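PDB 6XSX: ZmpA Glycopeptidase from Clostridium perfringens, which is a family M60 metalloprotease, represented here by its catalytic module, that acts as a glycopeptidase and probably cuts glycosylated proteins. Local coordinates for residues A[35-38]-A[44-47]; A[238-243]-A[284-289]; A[428-433]-A[480-485]; A[490-495]-A[514-519]. One frame throughout, in Å; residues are numbered along the deposited sequence.

Interaction 1 of 4, residues A[35-38]-A[44-47]; sequences KESQ and NFQD
Ser-37 and Phe-45 make the tight half of this contact: the backbone N of Phe-45 donates to Ser-37 OG over 2.8 Å, with an N-H...O angle of 154°. The serine hydroxyl is held close to its own helix, OG lying anti to the carbonyl carbon and beside the backbone N, and it is also hydrogen-bonded to Ser-33 O one turn earlier. Its CB packs against the start of the loop, 3.6 Å from Asn-44 N. A side chain of helix 33-39 thus receives a backbone N-H of the loop that leads to strand 49-56. Phe-45 itself is buried, its ring meeting Phe-238 and Phe-287 edge-to-face.

Toward solvent the contact is looser and is made between side chains. Gln-38, an exposed residue with its chain extended beyond CG, brings NE2 to Asn-44 OD1, 2.9 Å away, and donates a hydrogen bond to it. The two amide planes stand 72° apart, and the donor lies 46° above the carbonyl plane of Asn-44, off its lone-pair directions. Gln-38 CG also rests 3.3 Å from Asn-44 OD1.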
loop_
_atom_site.group_PDB
_atom_site.type_symbol
_atom_site.label_atom_id
_atom_site.label_comp_id
_atom_site.label_asym_id
_atom_site.label_seq_id
_atom_site.Cartn_x
_atom_site.Cartn_y
_atom_site.Cartn_z
ATOM N N LYS A 35 12.190 -16.000 4.886
ATOM C CA LYS A 35 11.763 -17.208 4.194
ATOM C C LYS A 35 10.240 -17.259 4.124
ATOM O O LYS A 35 9.686 -17.551 3.069
ATOM C CB LYS A 35 12.330 -18.475 4.844
ATOM C CG LYS A 35 13.811 -18.739 4.594
ATOM C CD LYS A 35 14.122 -19.151 3.165
ATOM C CE LYS A 35 15.589 -19.451 2.933
ATOM N NZ LYS A 35 16.106 -20.434 3.915
ATOM N N GLU A 36 9.579 -16.962 5.254
ATOM C CA GLU A 36 8.125 -16.928 5.308
ATOM C C GLU A 36 7.588 -15.927 4.289
ATOM O O GLU A 36 6.564 -16.179 3.655
ATOM C CB GLU A 36 7.632 -16.614 6.724
ATOM C CG GLU A 36 7.927 -17.727 7.715
ATOM C CD GLU A 36 7.293 -19.075 7.420
ATOM O OE1 GLU A 36 6.480 -19.170 6.487
ATOM O OE2 GLU A 36 7.621 -20.031 8.131
ATOM N N SER A 37 8.291 -14.791 4.153
ATOM C CA SER A 37 7.934 -13.755 3.195
ATOM C C SER A 37 7.886 -14.346 1.788
ATOM O O SER A 37 6.913 -14.160 1.059
ATOM C CB SER A 37 8.904 -12.598 3.243
ATOM O OG SER A 37 8.655 -11.759 4.360
ATOM N N GLN A 38 8.946 -15.075 1.430
ATOM C CA GLN A 38 9.134 -15.543 0.066
ATOM C C GLN A 38 8.047 -16.551 -0.302
ATOM O O GLN A 38 7.624 -16.600 -1.456
ATOM C CB GLN A 38 10.570 -16.025 -0.137
ATOM C CG GLN A 38 11.556 -14.868 -0.205
ATOM C CD GLN A 38 12.988 -15.249 0.072
ATOM O OE1 GLN A 38 13.342 -16.426 0.161
ATOM N NE2 GLN A 38 13.834 -14.241 0.209
ATOM N N ASN A 44 10.490 -9.726 1.653
ATOM C CA ASN A 44 11.482 -10.027 2.681
ATOM C C ASN A 44 11.285 -9.179 3.933
ATOM O O ASN A 44 12.155 -8.391 4.301
ATOM C CB ASN A 44 12.908 -9.917 2.136
ATOM C CG ASN A 44 13.105 -10.752 0.890
ATOM O OD1 ASN A 44 12.449 -11.776 0.715
ATOM N ND2 ASN A 44 13.971 -10.294 0.002
ATOM N N PHE A 45 10.145 -9.368 4.599
ATOM C CA PHE A 45 9.810 -8.577 5.772
ATOM C C PHE A 45 10.785 -8.926 6.894
ATOM O O PHE A 45 11.212 -10.075 6.995
ATOM C CB PHE A 45 8.372 -8.857 6.206
ATOM C CG PHE A 45 7.305 -8.286 5.306
ATOM C CD1 PHE A 45 7.629 -7.666 4.105
ATOM C CD2 PHE A 45 5.962 -8.412 5.636
ATOM C CE1 PHE A 45 6.639 -7.156 3.278
ATOM C CE2 PHE A 45 4.971 -7.897 4.813
ATOM C CZ PHE A 45 5.313 -7.263 3.636
ATOM N N GLN A 46 11.137 -7.914 7.704
ATOM C CA GLN A 46 11.944 -8.092 8.904
ATOM C C GLN A 46 11.027 -8.506 10.056
ATOM O O GLN A 46 9.805 -8.558 9.905
ATOM C CB GLN A 46 12.690 -6.802 9.260
ATOM C CG GLN A 46 13.370 -6.120 8.076
ATOM C CD GLN A 46 14.340 -7.032 7.360
ATOM O OE1 GLN A 46 14.222 -7.279 6.155
ATOM N NE2 GLN A 46 15.292 -7.568 8.103
ATOM N N ASP A 47 11.628 -8.798 11.211
ATOM C CA ASP A 47 10.856 -9.173 12.381
ATOM C C ASP A 47 11.524 -8.621 13.638
ATOM O O ASP A 47 11.564 -9.301 14.666
ATOM C CB ASP A 47 10.690 -10.689 12.453
ATOM C CG ASP A 47 9.621 -11.106 13.440
ATOM O OD1 ASP A 47 8.715 -10.285 13.716
ATOM O OD2 ASP A 47 9.695 -12.250 13.913
#

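Interaction 2 of 4, residues A[238-243]-A[284-289]; sequences FRYISM and GHNFDT. With EDO (1,2-ethanediol), chain H.
This is a buried polar contact with a looser apolar contact beside it, joining strand 240-244 of the large mixed sheet to the C-terminal end of helix 277-286 in the M60 peptidase domain. Its centre is about 8 Å from the centre of the chain. Tyr-240 CG lies anti to the backbone N (chi1 -169°), which sends the ring from the strand toward the helix end. There Asn-286 ND2 donates to Tyr-240 OH over 3.0 Å, with an N-H...O angle of 149°. The amide stands nearly upright to the ring, the planes 81° apart, and the hydroxyl is tilted from the amide plane. Asn-286 CB also lies 3.9 Å from Tyr-240 CE1. The same ring carbon lies 4.3 Å from Phe-287 CE2, so the successive residues Asn-286 and Phe-287 both touch the tyrosine ring.

The helix carries His-281, Glu-282 and His-285, an HExxH pattern consistent with the zinc-binding signature of this metalloprotease family, although no metal is bound to it here. Farther along the strand, Ser-242 OG is hydrogen-bonded to O2 of a 1,2-ethanediol, probably from the crystallisation liquor, at 3.0 Å.

Both polar ends have further partners in and beside the neighbouring strand 259-262: Tyr-240 OH bonds to Thr-260 OG1, while Asn-286 OD1 accepts from Gly-258 N and its ND2 donates to Ile-259 O. The chemistry implies that the buried amide is satisfied at both ends and its rotation fixed, linking the end of the HExxH helix to two adjacent strands.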
loop_
_atom_site.group_PDB
_atom_site.type_symbol
_atom_site.label_atom_id
_atom_site.label_comp_id
_atom_site.label_asym_id
_atom_site.label_seq_id
_atom_site.Cartn_x
_atom_site.Cartn_y
_atom_site.Cartn_z
ATOM N N PHE A 238 6.086 -11.179 11.551
ATOM C CA PHE A 238 6.861 -10.102 10.958
ATOM C C PHE A 238 6.591 -8.793 11.700
ATOM O O PHE A 238 5.648 -8.686 12.481
ATOM C CB PHE A 238 6.549 -9.967 9.464
ATOM C CG PHE A 238 5.149 -9.500 9.145
ATOM C CD1 PHE A 238 4.830 -8.149 9.143
ATOM C CD2 PHE A 238 4.161 -10.410 8.790
ATOM C CE1 PHE A 238 3.550 -7.717 8.821
ATOM C CE2 PHE A 238 2.884 -9.985 8.463
ATOM C CZ PHE A 238 2.579 -8.636 8.484
ATOM N N ARG A 239 7.433 -7.790 11.452
ATOM C CA ARG A 239 7.114 -6.449 11.910
ATOM C C ARG A 239 7.375 -5.477 10.764
ATOM O O ARG A 239 8.524 -5.263 10.384
ATOM C CB ARG A 239 7.872 -6.070 13.189
ATOM C CG ARG A 239 7.415 -4.752 13.800
ATOM C CD ARG A 239 8.200 -4.333 15.039
ATOM N NE ARG A 239 7.965 -5.211 16.185
ATOM C CZ ARG A 239 6.894 -5.148 16.972
ATOM N NH1 ARG A 239 5.952 -4.255 16.732
ATOM N NH2 ARG A 239 6.764 -5.978 17.991
ATOM N N TYR A 240 6.290 -4.929 10.199
ATOM C CA TYR A 240 6.429 -3.972 9.113
ATOM C C TYR A 240 7.034 -2.706 9.706
ATOM O O TYR A 240 6.675 -2.324 10.825
ATOM C CB TYR A 240 5.077 -3.666 8.457
ATOM C CG TYR A 240 5.211 -2.886 7.171
ATOM C CD1 TYR A 240 5.265 -3.527 5.939
ATOM C CD2 TYR A 240 5.354 -1.510 7.191
ATOM C CE1 TYR A 240 5.423 -2.809 4.760
ATOM C CE2 TYR A 240 5.521 -0.780 6.027
ATOM C CZ TYR A 240 5.547 -1.431 4.806
ATOM O OH TYR A 240 5.712 -0.702 3.662
ATOM N N ILE A 241 7.930 -2.063 8.945
ATOM C CA ILE A 241 8.692 -0.923 9.441
ATOM C C ILE A 241 8.494 0.276 8.518
ATOM O O ILE A 241 8.738 0.179 7.312
ATOM C CB ILE A 241 10.192 -1.276 9.548
ATOM C CG1 ILE A 241 10.429 -2.470 10.480
ATOM C CG2 ILE A 241 11.010 -0.051 9.967
ATOM C CD1 ILE A 241 11.661 -3.281 10.135
ATOM N N SER A 242 8.068 1.401 9.112
ATOM C CA SER A 242 8.179 2.723 8.507
ATOM C C SER A 242 9.209 3.525 9.297
ATOM O O SER A 242 9.084 3.670 10.510
ATOM C CB SER A 242 6.848 3.440 8.485
ATOM O OG SER A 242 5.819 2.566 8.057
ATOM N N MET A 243 10.244 4.023 8.620
ATOM C CA MET A 243 11.310 4.707 9.337
ATOM C C MET A 243 11.725 5.975 8.594
ATOM O O MET A 243 11.573 6.082 7.376
ATOM C CB MET A 243 12.533 3.798 9.521
ATOM C CG MET A 243 13.163 3.368 8.214
ATOM S SD MET A 243 14.855 2.735 8.386
ATOM C CE MET A 243 14.542 1.052 8.917
ATOM N N GLY A 284 2.498 -0.903 -0.837
ATOM C CA GLY A 284 2.154 -1.672 -2.028
ATOM C C GLY A 284 3.356 -2.387 -2.650
ATOM O O GLY A 284 3.269 -3.566 -2.980
ATOM N N HIS A 285 4.472 -1.664 -2.807
ATOM C CA HIS A 285 5.695 -2.243 -3.340
ATOM C C HIS A 285 6.136 -3.415 -2.470
ATOM O O HIS A 285 6.670 -4.387 -2.980
ATOM C CB HIS A 285 6.853 -1.235 -3.316
ATOM C CG HIS A 285 6.900 -0.261 -4.441
ATOM N ND1 HIS A 285 6.709 -0.638 -5.760
ATOM C CD2 HIS A 285 7.172 1.065 -4.450
ATOM C CE1 HIS A 285 6.825 0.427 -6.534
ATOM N NE2 HIS A 285 7.118 1.489 -5.750
ATOM N N ASN A 286 5.945 -3.291 -1.151
ATOM C CA ASN A 286 6.441 -4.287 -0.214
ATOM C C ASN A 286 5.570 -5.539 -0.245
ATOM O O ASN A 286 6.034 -6.629 0.099
ATOM C CB ASN A 286 6.582 -3.714 1.200
ATOM C CG ASN A 286 7.933 -3.065 1.422
ATOM O OD1 ASN A 286 8.967 -3.661 1.122
ATOM N ND2 ASN A 286 7.937 -1.852 1.952
ATOM N N PHE A 287 4.309 -5.391 -0.660
ATOM C CA PHE A 287 3.398 -6.525 -0.573
ATOM C C PHE A 287 3.361 -7.416 -1.821
ATOM O O PHE A 287 2.616 -8.393 -1.818
ATOM C CB PHE A 287 2.004 -6.101 -0.096
ATOM C CG PHE A 287 1.842 -6.177 1.400
ATOM C CD1 PHE A 287 1.379 -7.333 2.005
ATOM C CD2 PHE A 287 2.188 -5.104 2.207
ATOM C CE1 PHE A 287 1.252 -7.414 3.386
ATOM C CE2 PHE A 287 2.060 -5.184 3.584
ATOM C CZ PHE A 287 1.582 -6.333 4.171
ATOM N N ASP A 288 4.142 -7.125 -2.878
ATOM C CA ASP A 288 4.171 -8.063 -3.999
ATOM C C ASP A 288 5.484 -8.021 -4.778
ATOM O O ASP A 288 5.862 -6.982 -5.315
ATOM C CB ASP A 288 2.963 -7.919 -4.929
ATOM C CG ASP A 288 2.724 -9.125 -5.827
ATOM O OD1 ASP A 288 3.390 -10.170 -5.637
ATOM O OD2 ASP A 288 1.857 -9.019 -6.708
ATOM N N THR A 289 6.131 -9.189 -4.882
ATOM C CA THR A 289 7.383 -9.331 -5.608
ATOM C C THR A 289 7.263 -10.425 -6.664
ATOM O O THR A 289 8.270 -10.847 -7.230
ATOM C CB THR A 289 8.537 -9.756 -4.688
ATOM O OG1 THR A 289 8.183 -10.981 -4.040
ATOM C CG2 THR A 289 8.917 -8.693 -3.685
HETATM C C1 EDO H . 0.960 4.098 6.668
HETATM O O1 EDO H . 1.172 5.302 7.415
HETATM C C2 EDO H . 1.944 2.983 6.837
HETATM O O2 EDO H . 3.318 3.327 6.634
#

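Interaction 3 of 4, residues A[428-433]-A[480-485]; sequences SNKLWY and GYEISR
Glu-482 OE2 is gripped by two donors, Lys-430 NZ at 2.8 Å in a salt bridge and Tyr-433 OH at 2.6 Å. The contact joins the loop after helix 415-421 to strand 478-485 of the four-stranded antiparallel C-terminal sheet. The donors take different lone pairs: lysine the syn one, on the side of the other oxygen, and tyrosine the anti one. OE2 sits at the edge of the Tyr-433 ring, in its plane, and the carboxylate is turned 82° from that ring. Two donors on one oxygen of this buried residue would probably favour the ionised form of the glutamate.

The torsions of Glu-482 put the carboxylate there: CG is anti to the backbone N (chi1 169°) and the chain runs on extended, crossing both partners at about a right angle. Lys-430, also extended beyond CG, is the centre of an inverse gamma turn. A backbone bond from Tyr-433 N to Lys-430 O, 2.9 Å long, ties the two donor residues together. Farther out, the Tyr-433 ring stacks on Phe-492 and meets Tyr-516 edge-to-face. One detail completes the carboxylate: its other oxygen, Glu-482 OE1, accepts a hydrogen bond from a water at 2.7 Å, and that water in turn accepts a weak bond from Lys-430 NZ.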
loop_
_atom_site.group_PDB
_atom_site.type_symbol
_atom_site.label_atom_id
_atom_site.label_comp_id
_atom_site.label_asym_id
_atom_site.label_seq_id
_atom_site.Cartn_x
_atom_site.Cartn_y
_atom_site.Cartn_z
ATOM N N SER A 428 -22.551 -8.742 -19.346
ATOM C CA SER A 428 -23.655 -8.072 -20.005
ATOM C C SER A 428 -23.624 -6.586 -19.671
ATOM O O SER A 428 -24.531 -5.858 -20.058
ATOM C CB SER A 428 -24.976 -8.698 -19.634
ATOM O OG SER A 428 -25.151 -8.700 -18.224
ATOM N N ASN A 429 -22.604 -6.163 -18.914
ATOM C CA ASN A 429 -22.383 -4.762 -18.592
ATOM C C ASN A 429 -21.099 -4.310 -19.277
ATOM O O ASN A 429 -20.137 -5.077 -19.372
ATOM C CB ASN A 429 -22.168 -4.528 -17.094
ATOM C CG ASN A 429 -23.290 -5.037 -16.213
ATOM O OD1 ASN A 429 -23.348 -6.226 -15.892
ATOM N ND2 ASN A 429 -24.178 -4.138 -15.811
ATOM N N LYS A 430 -21.076 -3.046 -19.714
ATOM C CA LYS A 430 -19.869 -2.451 -20.265
ATOM C C LYS A 430 -18.944 -2.043 -19.118
ATOM O O LYS A 430 -18.868 -0.873 -18.743
ATOM C CB LYS A 430 -20.236 -1.316 -21.231
ATOM C CG LYS A 430 -21.163 -1.740 -22.367
ATOM C CD LYS A 430 -21.264 -0.699 -23.481
ATOM C CE LYS A 430 -22.144 -1.138 -24.634
ATOM N NZ LYS A 430 -22.373 -0.022 -25.583
ATOM N N LEU A 431 -18.244 -3.034 -18.565
ATOM C CA LEU A 431 -17.476 -2.862 -17.342
ATOM C C LEU A 431 -16.392 -1.805 -17.543
ATOM O O LEU A 431 -15.947 -1.201 -16.572
ATOM C CB LEU A 431 -16.877 -4.209 -16.928
ATOM C CG LEU A 431 -17.869 -5.337 -16.630
ATOM C CD1 LEU A 431 -17.110 -6.612 -16.307
ATOM C CD2 LEU A 431 -18.806 -4.977 -15.481
ATOM N N TRP A 432 -15.995 -1.561 -18.801
ATOM C CA TRP A 432 -14.938 -0.598 -19.086
ATOM C C TRP A 432 -15.409 0.843 -18.892
ATOM O O TRP A 432 -14.613 1.766 -19.050
ATOM C CB TRP A 432 -14.342 -0.799 -20.486
ATOM C CG TRP A 432 -15.387 -1.013 -21.541
ATOM C CD1 TRP A 432 -15.957 -0.064 -22.338
ATOM C CD2 TRP A 432 -16.012 -2.261 -21.892
ATOM N NE1 TRP A 432 -16.884 -0.633 -23.171
ATOM C CE2 TRP A 432 -16.940 -1.980 -22.922
ATOM C CE3 TRP A 432 -15.879 -3.583 -21.441
ATOM C CZ2 TRP A 432 -17.727 -2.975 -23.508
ATOM C CZ3 TRP A 432 -16.665 -4.564 -22.012
ATOM C CH2 TRP A 432 -17.573 -4.263 -23.033
ATOM N N TYR A 433 -16.685 1.045 -18.545
ATOM C CA TYR A 433 -17.155 2.387 -18.220
ATOM C C TYR A 433 -17.012 2.675 -16.721
ATOM O O TYR A 433 -17.308 3.786 -16.285
ATOM C CB TYR A 433 -18.602 2.613 -18.677
ATOM C CG TYR A 433 -18.843 2.706 -20.168
ATOM C CD1 TYR A 433 -17.831 3.065 -21.048
ATOM C CD2 TYR A 433 -20.104 2.480 -20.703
ATOM C CE1 TYR A 433 -18.048 3.147 -22.415
ATOM C CE2 TYR A 433 -20.341 2.562 -22.068
ATOM C CZ TYR A 433 -19.309 2.899 -22.928
ATOM O OH TYR A 433 -19.524 2.985 -24.274
ATOM N N GLY A 480 -21.870 8.374 -15.772
ATOM C CA GLY A 480 -21.443 8.952 -17.036
ATOM C C GLY A 480 -22.431 8.673 -18.160
ATOM O O GLY A 480 -23.417 7.955 -17.962
ATOM N N TYR A 481 -22.127 9.236 -19.336
ATOM C CA TYR A 481 -23.006 9.142 -20.490
ATOM C C TYR A 481 -22.203 8.647 -21.680
ATOM O O TYR A 481 -21.101 9.130 -21.947
ATOM C CB TYR A 481 -23.631 10.499 -20.836
ATOM C CG TYR A 481 -24.455 11.112 -19.729
ATOM C CD1 TYR A 481 -25.825 10.910 -19.668
ATOM C CD2 TYR A 481 -23.865 11.879 -18.734
ATOM C CE1 TYR A 481 -26.592 11.461 -18.651
ATOM C CE2 TYR A 481 -24.617 12.433 -17.710
ATOM C CZ TYR A 481 -25.986 12.225 -17.671
ATOM O OH TYR A 481 -26.735 12.772 -16.667
ATOM N N GLU A 482 -22.787 7.682 -22.381
ATOM C CA GLU A 482 -22.225 7.175 -23.615
ATOM C C GLU A 482 -22.880 7.907 -24.788
ATOM O O GLU A 482 -24.111 8.025 -24.857
ATOM C CB GLU A 482 -22.472 5.671 -23.672
ATOM C CG GLU A 482 -22.157 5.066 -25.026
ATOM C CD GLU A 482 -22.771 3.693 -25.192
ATOM O OE1 GLU A 482 -23.993 3.629 -25.441
ATOM O OE2 GLU A 482 -22.031 2.693 -25.028
ATOM N N ILE A 483 -22.038 8.363 -25.724
ATOM C CA ILE A 483 -22.494 9.139 -26.866
ATOM C C ILE A 483 -22.315 8.302 -28.129
ATOM O O ILE A 483 -21.206 7.873 -28.432
ATOM C CB ILE A 483 -21.736 10.484 -26.965
ATOM C CG1 ILE A 483 -21.855 11.305 -25.677
ATOM C CG2 ILE A 483 -22.203 11.278 -28.182
ATOM C CD1 ILE A 483 -20.734 11.065 -24.688
ATOM N N SER A 484 -23.421 8.091 -28.852
ATOM C CA SER A 484 -23.413 7.445 -30.156
ATOM C C SER A 484 -23.784 8.455 -31.239
ATOM O O SER A 484 -24.558 9.375 -30.985
ATOM C CB SER A 484 -24.345 6.261 -30.181
ATOM O OG SER A 484 -23.778 5.180 -29.466
ATOM N N ARG A 485 -23.203 8.290 -32.436
ATOM C CA ARG A 485 -23.553 9.119 -33.583
ATOM C C ARG A 485 -23.714 8.227 -34.809
ATOM O O ARG A 485 -22.877 7.362 -35.059
ATOM C CB ARG A 485 -22.511 10.213 -33.851
ATOM C CG ARG A 485 -22.951 11.222 -34.906
ATOM C CD ARG A 485 -21.872 12.132 -35.465
ATOM N NE ARG A 485 -20.784 11.386 -36.078
ATOM C CZ ARG A 485 -19.513 11.431 -35.683
ATOM N NH1 ARG A 485 -19.148 12.208 -34.675
ATOM N NH2 ARG A 485 -18.604 10.703 -36.310
HETATM O O HOH W 1 -24.945 1.561 -24.057
#

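Interaction 4 of 4, residues A[490-495]-A[514-519]; sequences IGFTST and VAYDNE. With EDO (1,2-ethanediol), chain E.
Phe-492 and Tyr-516 are brought together by different first torsions. In Phe-492, CG is anti to the backbone N (chi1 179°); in Tyr-516 it is anti to the carbonyl carbon and lies beside the backbone N (chi1 -85°). Both CB atoms point toward the opposing segment, and the rings meet as an offset edge-to-face pair. The edge of Phe-492 is directed at the face of Tyr-516, with the centroids 5.9 Å apart and the planes at 71°. A single corner of the phenylalanine does the touching: Phe-492 CE2 lies 3.8 Å from Tyr-516 CD1, an atom close to the Phe-492 plane, and 4.2 Å from Tyr-516 CB. The backbones stay well separated, their nearest CA atoms, those of Phe-492 and Val-514, being 9.2 Å apart.

Turns follow both strands. Thr-493 OG1 accepts from Thr-495 N at 3.0 Å in an ST turn, and Asp-517 OD1 accepts from Glu-519 N at 2.9 Å in an Asx turn. Ser-494 O takes a hydrogen bond from a 1,2-ethanediol, probably a crystallisation additive.

The CA separation fits the strand order, because strand 478-485 runs between 488-493 and 511-517 and is antiparallel to both; a classic beta bulge sets Ile-490 and Gly-491 opposite Ile-483. The aromatic pair therefore spans the middle strand on one face of the sheet, where Phe-492 also packs on Leu-327 and Ala-331 of helix 321-331.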
loop_
_atom_site.group_PDB
_atom_site.type_symbol
_atom_site.label_atom_id
_atom_site.label_comp_id
_atom_site.label_asym_id
_atom_site.label_seq_id
_atom_site.Cartn_x
_atom_site.Cartn_y
_atom_site.Cartn_z
ATOM N N ILE A 490 -19.236 6.925 -30.092
ATOM C CA ILE A 490 -18.142 7.841 -30.380
ATOM C C ILE A 490 -17.486 8.338 -29.094
ATOM O O ILE A 490 -16.449 8.989 -29.168
ATOM C CB ILE A 490 -18.571 9.012 -31.288
ATOM C CG1 ILE A 490 -19.736 9.799 -30.683
ATOM C CG2 ILE A 490 -18.869 8.524 -32.700
ATOM C CD1 ILE A 490 -19.842 11.217 -31.199
ATOM N N GLY A 491 -18.093 8.061 -27.931
ATOM C CA GLY A 491 -17.490 8.510 -26.685
ATOM C C GLY A 491 -18.237 8.032 -25.441
ATOM O O GLY A 491 -19.341 7.488 -25.516
ATOM N N PHE A 492 -17.590 8.249 -24.295
ATOM C CA PHE A 492 -18.193 8.137 -22.980
ATOM C C PHE A 492 -17.472 9.099 -22.052
ATOM O O PHE A 492 -16.245 9.090 -21.979
ATOM C CB PHE A 492 -18.048 6.727 -22.403
ATOM C CG PHE A 492 -18.644 6.557 -21.025
ATOM C CD1 PHE A 492 -17.926 6.903 -19.888
ATOM C CD2 PHE A 492 -19.921 6.040 -20.864
ATOM C CE1 PHE A 492 -18.470 6.740 -18.620
ATOM C CE2 PHE A 492 -20.467 5.874 -19.597
ATOM C CZ PHE A 492 -19.740 6.222 -18.477
ATOM N N THR A 493 -18.254 9.907 -21.330
ATOM C CA THR A 493 -17.674 10.836 -20.384
ATOM C C THR A 493 -18.378 10.675 -19.046
ATOM O O THR A 493 -19.586 10.421 -19.001
ATOM C CB THR A 493 -17.773 12.282 -20.883
ATOM O OG1 THR A 493 -17.139 13.080 -19.882
ATOM C CG2 THR A 493 -19.200 12.743 -21.089
ATOM N N SER A 494 -17.598 10.832 -17.972
ATOM C CA SER A 494 -18.137 10.837 -16.625
ATOM C C SER A 494 -18.561 12.256 -16.239
ATOM O O SER A 494 -19.012 12.483 -15.121
ATOM C CB SER A 494 -17.152 10.242 -15.640
ATOM O OG SER A 494 -16.042 11.105 -15.426
ATOM N N THR A 495 -18.452 13.206 -17.181
ATOM C CA THR A 495 -18.815 14.596 -16.923
ATOM C C THR A 495 -20.195 14.896 -17.514
ATOM O O THR A 495 -20.807 14.030 -18.144
ATOM C CB THR A 495 -17.761 15.572 -17.469
ATOM O OG1 THR A 495 -17.887 15.599 -18.894
ATOM C CG2 THR A 495 -16.343 15.219 -17.068
ATOM N N VAL A 514 -26.813 7.365 -23.850
ATOM C CA VAL A 514 -27.182 6.373 -22.854
ATOM C C VAL A 514 -26.446 6.695 -21.553
ATOM O O VAL A 514 -25.217 6.739 -21.533
ATOM C CB VAL A 514 -26.876 4.954 -23.371
ATOM C CG1 VAL A 514 -27.164 3.876 -22.333
ATOM C CG2 VAL A 514 -27.609 4.649 -24.678
ATOM N N ALA A 515 -27.212 6.933 -20.477
ATOM C CA ALA A 515 -26.663 7.234 -19.164
ATOM C C ALA A 515 -26.366 5.926 -18.434
ATOM O O ALA A 515 -27.021 4.922 -18.684
ATOM C CB ALA A 515 -27.628 8.101 -18.379
ATOM N N TYR A 516 -25.353 5.945 -17.554
ATOM C CA TYR A 516 -24.936 4.741 -16.846
ATOM C C TYR A 516 -24.937 5.006 -15.349
ATOM O O TYR A 516 -24.530 6.084 -14.926
ATOM C CB TYR A 516 -23.559 4.258 -17.304
ATOM C CG TYR A 516 -23.615 3.383 -18.524
ATOM C CD1 TYR A 516 -23.762 3.935 -19.789
ATOM C CD2 TYR A 516 -23.546 2.001 -18.412
ATOM C CE1 TYR A 516 -23.828 3.128 -20.916
ATOM C CE2 TYR A 516 -23.600 1.182 -19.527
ATOM C CZ TYR A 516 -23.746 1.752 -20.783
ATOM O OH TYR A 516 -23.807 0.958 -21.890
ATOM N N ASP A 517 -25.394 4.011 -14.574
ATOM C CA ASP A 517 -25.540 4.178 -13.137
ATOM C C ASP A 517 -24.393 3.507 -12.377
ATOM O O ASP A 517 -23.484 2.924 -12.974
ATOM C CB ASP A 517 -26.925 3.746 -12.652
ATOM C CG ASP A 517 -27.129 2.244 -12.549
ATOM O OD1 ASP A 517 -26.127 1.479 -12.687
ATOM O OD2 ASP A 517 -28.302 1.843 -12.352
ATOM N N ASN A 518 -24.482 3.571 -11.047
ATOM C CA ASN A 518 -23.395 3.235 -10.142
ATOM C C ASN A 518 -23.042 1.750 -10.224
ATOM O O ASN A 518 -21.978 1.358 -9.756
ATOM C CB ASN A 518 -23.717 3.645 -8.700
ATOM C CG ASN A 518 -23.578 5.133 -8.456
ATOM O OD1 ASN A 518 -22.554 5.721 -8.809
ATOM N ND2 ASN A 518 -24.582 5.739 -7.823
ATOM N N GLU A 519 -23.946 0.935 -10.777
ATOM C CA GLU A 519 -23.672 -0.477 -11.002
ATOM C C GLU A 519 -23.480 -0.755 -12.497
ATOM O O GLU A 519 -23.614 -1.895 -12.940
ATOM C CB GLU A 519 -24.759 -1.332 -10.348
ATOM C CG GLU A 519 -24.663 -1.327 -8.832
ATOM C CD GLU A 519 -25.725 -2.092 -8.063
ATOM O OE1 GLU A 519 -26.401 -2.962 -8.667
ATOM O OE2 GLU A 519 -25.902 -1.779 -6.863
HETATM C C1 EDO E . -22.098 12.335 -15.457
HETATM O O1 EDO E . -21.606 11.679 -14.300
HETATM C C2 EDO E . -22.360 13.785 -15.278
HETATM O O2 EDO E . -22.471 14.162 -13.932
#

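In the fold
From the N terminus, interaction 1 closes a short loop, with five residues between its segments, at the end of helix 33-39. Interaction 2 has 40 residues between its segments and joins strand 240-244 to the end of helix 277-286. Their centres are about 9 Å apart and they touch, a probable hydrogen bond running from Arg-239 N to Gln-46 O. Interaction 3 comes next, with 46 residues between 428-433 and 480-485, and interaction 4 last, with 18. All four are in series; none nests or crosses. Interactions 3 and 4, centres about 5 Å apart, share the C-terminal sheet, where Glu-482 N probably bonds to Val-514 O. That pair lies about 38 Å, centre to centre, from interaction 2.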